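Protein (CD58) (Homo sapiens, PDB 1CCZ) probably acts as the cell-surface counter-receptor of CD2 in lymphocyte adhesion, binding it through its N-terminal immunoglobulin-like domain. Local coordinates at residues Q4-V9 with F89-E94; Y10-F15 with T63-T68. All blocks are in the same frame, centred on the assembly; numbering follows the deposited sequence.

In the fold
Both contacts belong to the N-terminal immunoglobulin-like domain and lie on its two opposing sheets, with centres about 9 Å apart. Interaction 1 joins strands 2-8 and 86-93 at one edge of the six-stranded sheet; interaction 2 joins strands 13-15 and 62-64 in the three-stranded sheet. Along the chain the segments come in the order 4-9, 10-15, 63-68, 89-94, so interaction 2 is formed within the span that interaction 1 closes. The chain passes directly from one contact to the other at V9 and Y10. G7 CA packs on V13 CG1 and the V8 carbonyl oxygen on L67 CB, so the sheets touch directly where the chain crosses between them; E94 contacts the second domain.

Interaction 1: Q4-V9 with F89-E94; sequences QIYGVV and FLYVLE
The edge of a V-type immunoglobulin sheet is formed here, where strand 2-8, the A strand, pairs in parallel with strand 86-93, the G strand, I5 facing L90 and Y6 facing Y91. I5 and G7 use both their N-H and C=O groups toward the partner strand. The N-H of I5 reaches F89 O at 2.8 Å and its carbonyl accepts Y91 N; G7 N then donates to Y91 O at a nearly linear 179°, and G7 O receives L93 N. Where the strands end, V9 N still reaches L93 O, at 3.1 Å, but from above the carbonyl plane. E94, just past the strand, reaches the second domain, bonding through OE2 to G117 N.

The inner face carries I5, L90 and V92, apolar residues suited to the core. I5 CG2 meets L90 CD1, and both side chains also touch V13 and F15 of the opposing sheet. G7 has no side chain, and V13 packs closely on its CA.

Q4, Y6, V8, F89, Y91 and L93 line the other face. The Y6 and Y91 rings lie side by side, pointing the same way. With each CG anti to the carbonyl carbon (chi1 -57° for Y6), both lean back over the preceding part of their strands. Their planes are nearly parallel but slid apart, so overlap is slight and the closest carbons are Y6 CE1 and Y91 CD2, at 3.4 Å. L93 CD1 sits at the edge of the Y6 ring.

Glutamine suits this exposed position: bent at chi2 (-87°), its chain sets the amide beside both tyrosines. Q4 CD lies at the edge of the Y91 ring, in its plane, and NE2 comes obliquely to Y91 CE2 at 3.2 Å, while also donating to Y6 OH at 3.1 Å.

Interaction 2: Y10-F15 with T63-T68; sequences YGNVTF and TIYNLT. With NAG (2-acetamido-2-deoxy-beta-D-glucopyranose), chain C; NAG (2-acetamido-2-deoxy-beta-D-glucopyranose), chain B.
T14 and T63 meet hydroxyl to hydroxyl, their OG1 atoms 2.6 Å apart in a hydrogen bond that either could donate. Each has OG1 anti to its own carbonyl carbon (chi1 -68° in both), which turns the two oxygens toward each other as the side chains cross at a slant. T63 uses its other branch too: CG2 lies over one face of the Y65 ring, toward the rim.

On the opposite side the strand residues V13, F15 and I64 are apolar, as the core requires, and L67, just past the strand, joins them. V13 CG1 meets L67 CD1 at 3.8 Å, the two chains crossing at about a right angle, and F15 brings CE2 to I64 CD1. F15 also meets the rings of Y75 and F88, and V13 touches I5 and L90 of the facing sheet.

These strands, 13-15 and 62-64, are the B and E strands of the immunoglobulin sandwich, running antiparallel. V13 and I64 form a hydrogen-bonded pair, with V13 N to I64 O at 3.2 Å and I64 N to V13 O at 3.0 Å, and T14 and T63 a non-hydrogen-bonded one. Beyond the strands the backbones stay joined: L67 N donates to G11 O and Y10 N to L67 O, at 2.7 Å. Y10 and N66 both have positive phi angles, consistent with turns there.

Both segments carry an Asn-X-Thr glycosylation sequon, starting at N12 and at N66, and each ND2 is bonded to C1 of an N-acetylglucosamine. At N12, chi1 (62°) sets the amide between the backbone N and the carbonyl carbon, with the sugar on ND2. N12 CB lies 3.0 Å from I64 O and also touches Y65 CD1. The acetyl methyl C8 of the N12-linked sugar comes to Y65 CE1 at 3.8 Å.

Interaction 1: Q4-V9 with F89-E94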
loop_
_atom_site.group_PDB
_atom_site.type_symbol
_atom_site.label_atom_id
_atom_site.label_comp_id
_atom_site.label_asym_id
_atom_site.label_seq_id
_atom_site.Cartn_x
_atom_site.Cartn_y
_atom_site.Cartn_z
ATOM N N GLN A 4 -4.081 -7.060 7.873
ATOM C CA GLN A 4 -3.520 -5.826 7.341
ATOM C C GLN A 4 -3.683 -5.893 5.835
ATOM O O GLN A 4 -3.257 -6.867 5.209
ATOM C CB GLN A 4 -2.045 -5.723 7.704
ATOM C CG GLN A 4 -1.797 -5.706 9.191
ATOM C CD GLN A 4 -1.869 -4.305 9.760
ATOM O OE1 GLN A 4 -2.743 -3.991 10.582
ATOM N NE2 GLN A 4 -0.945 -3.447 9.328
ATOM N N ILE A 5 -4.315 -4.875 5.255
ATOM C CA ILE A 5 -4.536 -4.860 3.810
ATOM C C ILE A 5 -3.974 -3.570 3.227
ATOM O O ILE A 5 -4.170 -2.484 3.771
ATOM C CB ILE A 5 -6.063 -4.986 3.461
ATOM C CG1 ILE A 5 -6.666 -6.213 4.156
ATOM C CG2 ILE A 5 -6.249 -5.129 1.957
ATOM C CD1 ILE A 5 -6.343 -7.523 3.475
ATOM N N TYR A 6 -3.270 -3.702 2.111
ATOM C CA TYR A 6 -2.657 -2.562 1.457
ATOM C C TYR A 6 -3.242 -2.338 0.077
ATOM O O TYR A 6 -3.112 -3.182 -0.800
ATOM C CB TYR A 6 -1.145 -2.791 1.381
ATOM C CG TYR A 6 -0.553 -3.015 2.753
ATOM C CD1 TYR A 6 -0.316 -1.936 3.608
ATOM C CD2 TYR A 6 -0.314 -4.307 3.232
ATOM C CE1 TYR A 6 0.129 -2.127 4.907
ATOM C CE2 TYR A 6 0.136 -4.514 4.537
ATOM C CZ TYR A 6 0.350 -3.419 5.376
ATOM O OH TYR A 6 0.747 -3.607 6.694
ATOM N N GLY A 7 -3.901 -1.202 -0.109
ATOM C CA GLY A 7 -4.493 -0.923 -1.401
ATOM C C GLY A 7 -3.881 0.299 -2.042
ATOM O O GLY A 7 -3.176 1.064 -1.389
ATOM N N VAL A 8 -4.153 0.486 -3.330
ATOM C CA VAL A 8 -3.622 1.621 -4.063
ATOM C C VAL A 8 -4.717 2.600 -4.399
ATOM O O VAL A 8 -5.835 2.197 -4.716
ATOM C CB VAL A 8 -2.990 1.182 -5.372
ATOM C CG1 VAL A 8 -2.246 2.343 -6.002
ATOM C CG2 VAL A 8 -2.061 0.052 -5.116
ATOM N N VAL A 9 -4.388 3.886 -4.326
ATOM C CA VAL A 9 -5.340 4.935 -4.641
ATOM C C VAL A 9 -5.902 4.594 -6.012
ATOM O O VAL A 9 -5.167 4.148 -6.896
ATOM C CB VAL A 9 -4.659 6.320 -4.687
ATOM C CG1 VAL A 9 -5.688 7.409 -4.553
ATOM C CG2 VAL A 9 -3.700 6.447 -3.572
ATOM N N PHE A 89 -7.556 -3.865 8.747
ATOM C CA PHE A 89 -7.119 -2.472 8.705
ATOM C C PHE A 89 -6.538 -2.257 7.315
ATOM O O PHE A 89 -5.589 -2.921 6.884
ATOM C CB PHE A 89 -6.136 -2.070 9.836
ATOM C CG PHE A 89 -6.387 -2.837 11.130
ATOM C CD1 PHE A 89 -6.305 -4.220 11.145
ATOM C CD2 PHE A 89 -6.844 -2.200 12.281
ATOM C CE1 PHE A 89 -6.683 -4.941 12.258
ATOM C CE2 PHE A 89 -7.222 -2.916 13.395
ATOM C CZ PHE A 89 -7.146 -4.288 13.384
ATOM N N LEU A 90 -7.198 -1.362 6.596
ATOM C CA LEU A 90 -6.844 -1.038 5.237
ATOM C C LEU A 90 -6.023 0.240 5.172
ATOM O O LEU A 90 -6.398 1.262 5.752
ATOM C CB LEU A 90 -8.125 -0.868 4.406
ATOM C CG LEU A 90 -7.979 -0.231 3.017
ATOM C CD1 LEU A 90 -7.298 -1.225 2.087
ATOM C CD2 LEU A 90 -9.347 0.188 2.466
ATOM N N TYR A 91 -4.890 0.165 4.478
ATOM C CA TYR A 91 -4.050 1.336 4.267
ATOM C C TYR A 91 -4.146 1.600 2.769
ATOM O O TYR A 91 -4.126 0.660 1.967
ATOM C CB TYR A 91 -2.610 1.043 4.672
ATOM C CG TYR A 91 -2.493 0.651 6.115
ATOM C CD1 TYR A 91 -2.470 1.624 7.115
ATOM C CD2 TYR A 91 -2.488 -0.697 6.497
ATOM C CE1 TYR A 91 -2.455 1.273 8.473
ATOM C CE2 TYR A 91 -2.474 -1.068 7.856
ATOM C CZ TYR A 91 -2.462 -0.073 8.843
ATOM O OH TYR A 91 -2.499 -0.406 10.193
ATOM N N VAL A 92 -4.294 2.868 2.396
ATOM C CA VAL A 92 -4.394 3.251 0.986
ATOM C C VAL A 92 -3.130 4.029 0.613
ATOM O O VAL A 92 -2.880 5.133 1.113
ATOM C CB VAL A 92 -5.627 4.123 0.732
ATOM C CG1 VAL A 92 -5.652 4.565 -0.716
ATOM C CG2 VAL A 92 -6.899 3.336 1.096
ATOM N N LEU A 93 -2.337 3.439 -0.272
ATOM C CA LEU A 93 -1.079 4.038 -0.653
ATOM C C LEU A 93 -1.018 4.512 -2.078
ATOM O O LEU A 93 -1.624 3.947 -2.989
ATOM C CB LEU A 93 0.060 3.035 -0.426
ATOM C CG LEU A 93 0.390 2.651 1.017
ATOM C CD1 LEU A 93 -0.490 1.519 1.439
ATOM C CD2 LEU A 93 1.820 2.221 1.116
ATOM N N GLU A 94 -0.262 5.572 -2.266
ATOM C CA GLU A 94 -0.035 6.090 -3.587
ATOM C C GLU A 94 1.267 5.364 -4.051
ATOM O O GLU A 94 2.176 5.108 -3.251
ATOM C CB GLU A 94 0.084 7.601 -3.456
ATOM C CG GLU A 94 1.100 8.283 -4.296
ATOM C CD GLU A 94 1.218 9.739 -3.887
ATOM O OE1 GLU A 94 0.212 10.248 -3.327
ATOM O OE2 GLU A 94 2.290 10.361 -4.102
#

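Interaction 2: Y10-F15 with T63-T68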
loop_
_atom_site.group_PDB
_atom_site.type_symbol
_atom_site.label_atom_id
_atom_site.label_comp_id
_atom_site.label_asym_id
_atom_site.label_seq_id
_atom_site.Cartn_x
_atom_site.Cartn_y
_atom_site.Cartn_z
ATOM N N TYR A 10 -7.214 4.778 -6.162
ATOM C CA TYR A 10 -7.956 4.488 -7.397
ATOM C C TYR A 10 -8.075 3.001 -7.725
ATOM O O TYR A 10 -8.782 2.631 -8.656
ATOM C CB TYR A 10 -7.356 5.244 -8.598
ATOM C CG TYR A 10 -7.144 6.715 -8.329
ATOM C CD1 TYR A 10 -8.056 7.443 -7.548
ATOM C CD2 TYR A 10 -5.999 7.365 -8.780
ATOM C CE1 TYR A 10 -7.823 8.784 -7.213
ATOM C CE2 TYR A 10 -5.752 8.701 -8.452
ATOM C CZ TYR A 10 -6.662 9.402 -7.664
ATOM O OH TYR A 10 -6.371 10.695 -7.284
ATOM N N GLY A 11 -7.396 2.145 -6.968
ATOM C CA GLY A 11 -7.505 0.713 -7.209
ATOM C C GLY A 11 -8.606 0.113 -6.340
ATOM O O GLY A 11 -9.514 0.815 -5.890
ATOM N N ASN A 12 -8.538 -1.182 -6.085
ATOM C CA ASN A 12 -9.547 -1.811 -5.249
ATOM C C ASN A 12 -8.926 -2.902 -4.396
ATOM O O ASN A 12 -7.802 -3.327 -4.643
ATOM C CB ASN A 12 -10.636 -2.410 -6.124
ATOM C CG ASN A 12 -10.109 -3.485 -7.037
ATOM O OD1 ASN A 12 -9.759 -4.566 -6.571
ATOM N ND2 ASN A 12 -10.038 -3.202 -8.333
ATOM N N VAL A 13 -9.657 -3.343 -3.384
ATOM C CA VAL A 13 -9.183 -4.408 -2.521
ATOM C C VAL A 13 -10.380 -5.251 -2.146
ATOM O O VAL A 13 -11.521 -4.798 -2.234
ATOM C CB VAL A 13 -8.591 -3.896 -1.187
ATOM C CG1 VAL A 13 -7.243 -3.273 -1.416
ATOM C CG2 VAL A 13 -9.559 -2.916 -0.533
ATOM N N THR A 14 -10.115 -6.480 -1.727
ATOM C CA THR A 14 -11.167 -7.371 -1.285
ATOM C C THR A 14 -10.789 -7.884 0.103
ATOM O O THR A 14 -9.669 -8.353 0.308
ATOM C CB THR A 14 -11.327 -8.548 -2.240
ATOM O OG1 THR A 14 -11.846 -8.066 -3.479
ATOM C CG2 THR A 14 -12.281 -9.587 -1.657
ATOM N N PHE A 15 -11.703 -7.745 1.060
ATOM C CA PHE A 15 -11.489 -8.222 2.418
ATOM C C PHE A 15 -12.055 -9.638 2.382
ATOM O O PHE A 15 -13.272 -9.832 2.440
ATOM C CB PHE A 15 -12.265 -7.365 3.419
ATOM C CG PHE A 15 -11.790 -5.926 3.507
ATOM C CD1 PHE A 15 -10.480 -5.579 3.199
ATOM C CD2 PHE A 15 -12.660 -4.918 3.903
ATOM C CE1 PHE A 15 -10.046 -4.242 3.285
ATOM C CE2 PHE A 15 -12.243 -3.586 3.994
ATOM C CZ PHE A 15 -10.936 -3.246 3.686
ATOM N N THR A 63 -15.634 -6.098 -1.393
ATOM C CA THR A 63 -14.691 -5.539 -2.346
ATOM C C THR A 63 -15.012 -4.051 -2.441
ATOM O O THR A 63 -16.162 -3.683 -2.642
ATOM C CB THR A 63 -14.821 -6.170 -3.738
ATOM O OG1 THR A 63 -14.397 -7.532 -3.678
ATOM C CG2 THR A 63 -13.925 -5.435 -4.746
ATOM N N ILE A 64 -14.004 -3.202 -2.252
ATOM C CA ILE A 64 -14.171 -1.752 -2.341
ATOM C C ILE A 64 -13.436 -1.268 -3.600
ATOM O O ILE A 64 -12.251 -1.553 -3.782
ATOM C CB ILE A 64 -13.560 -1.040 -1.126
ATOM C CG1 ILE A 64 -14.160 -1.600 0.157
ATOM C CG2 ILE A 64 -13.800 0.463 -1.231
ATOM C CD1 ILE A 64 -13.565 -1.028 1.421
ATOM N N TYR A 65 -14.136 -0.548 -4.470
ATOM C CA TYR A 65 -13.532 -0.054 -5.703
ATOM C C TYR A 65 -13.166 1.408 -5.590
ATOM O O TYR A 65 -13.648 2.123 -4.703
ATOM C CB TYR A 65 -14.488 -0.242 -6.888
ATOM C CG TYR A 65 -14.880 -1.679 -7.120
ATOM C CD1 TYR A 65 -14.065 -2.532 -7.866
ATOM C CD2 TYR A 65 -16.069 -2.195 -6.585
ATOM C CE1 TYR A 65 -14.417 -3.864 -8.077
ATOM C CE2 TYR A 65 -16.437 -3.529 -6.790
ATOM C CZ TYR A 65 -15.611 -4.353 -7.533
ATOM O OH TYR A 65 -15.973 -5.660 -7.742
ATOM N N ASN A 66 -12.291 1.839 -6.496
ATOM C CA ASN A 66 -11.854 3.221 -6.542
ATOM C C ASN A 66 -11.430 3.817 -5.196
ATOM O O ASN A 66 -11.969 4.835 -4.746
ATOM C CB ASN A 66 -12.962 4.062 -7.158
ATOM C CG ASN A 66 -12.419 5.201 -7.968
ATOM O OD1 ASN A 66 -11.386 5.074 -8.640
ATOM N ND2 ASN A 66 -13.110 6.330 -7.898
ATOM N N LEU A 67 -10.436 3.187 -4.580
ATOM C CA LEU A 67 -9.929 3.607 -3.282
ATOM C C LEU A 67 -9.472 5.047 -3.218
ATOM O O LEU A 67 -8.916 5.575 -4.174
ATOM C CB LEU A 67 -8.786 2.687 -2.853
ATOM C CG LEU A 67 -9.195 1.236 -2.578
ATOM C CD1 LEU A 67 -7.969 0.378 -2.344
ATOM C CD2 LEU A 67 -10.102 1.202 -1.357
ATOM N N THR A 68 -9.723 5.680 -2.079
ATOM C CA THR A 68 -9.325 7.057 -1.832
ATOM C C THR A 68 -8.710 7.016 -0.441
ATOM O O THR A 68 -8.977 6.090 0.321
ATOM C CB THR A 68 -10.537 8.040 -1.848
ATOM O OG1 THR A 68 -10.154 9.284 -1.259
ATOM C CG2 THR A 68 -11.701 7.487 -1.050
HETATM C C1 NAG C . -12.709 7.479 -8.686
HETATM C C2 NAG C . -13.546 7.539 -9.992
HETATM C C3 NAG C . -13.793 9.001 -10.412
HETATM C C4 NAG C . -12.606 9.921 -10.036
HETATM C C5 NAG C . -12.255 9.833 -8.529
HETATM C C6 NAG C . -12.710 11.053 -7.746
HETATM C C7 NAG C . -13.482 5.737 -11.627
HETATM C C8 NAG C . -12.725 5.030 -12.739
HETATM N N2 NAG C . -12.897 6.801 -11.070
HETATM O O3 NAG C . -14.984 9.481 -9.792
HETATM O O4 NAG C . -11.459 9.589 -10.815
HETATM O O5 NAG C . -12.877 8.682 -7.913
HETATM O O6 NAG C . -12.387 10.923 -6.371
HETATM O O7 NAG C . -14.588 5.316 -11.289
HETATM C C1 NAG B . -9.449 -4.175 -9.232
HETATM C C2 NAG B . -9.758 -3.812 -10.683
HETATM C C3 NAG B . -9.040 -4.759 -11.675
HETATM C C4 NAG B . -7.590 -5.109 -11.267
HETATM C C5 NAG B . -7.457 -5.355 -9.761
HETATM C C6 NAG B . -6.009 -5.459 -9.317
HETATM C C7 NAG B . -11.850 -2.987 -11.540
HETATM C C8 NAG B . -13.350 -3.185 -11.688
HETATM N N2 NAG B . -11.191 -3.923 -10.874
HETATM O O3 NAG B . -9.016 -4.155 -12.966
HETATM O O4 NAG B . -7.173 -6.280 -11.964
HETATM O O5 NAG B . -8.041 -4.265 -9.026
HETATM O O6 NAG B . -5.898 -5.349 -7.905
HETATM O O7 NAG B . -11.301 -1.999 -12.030
#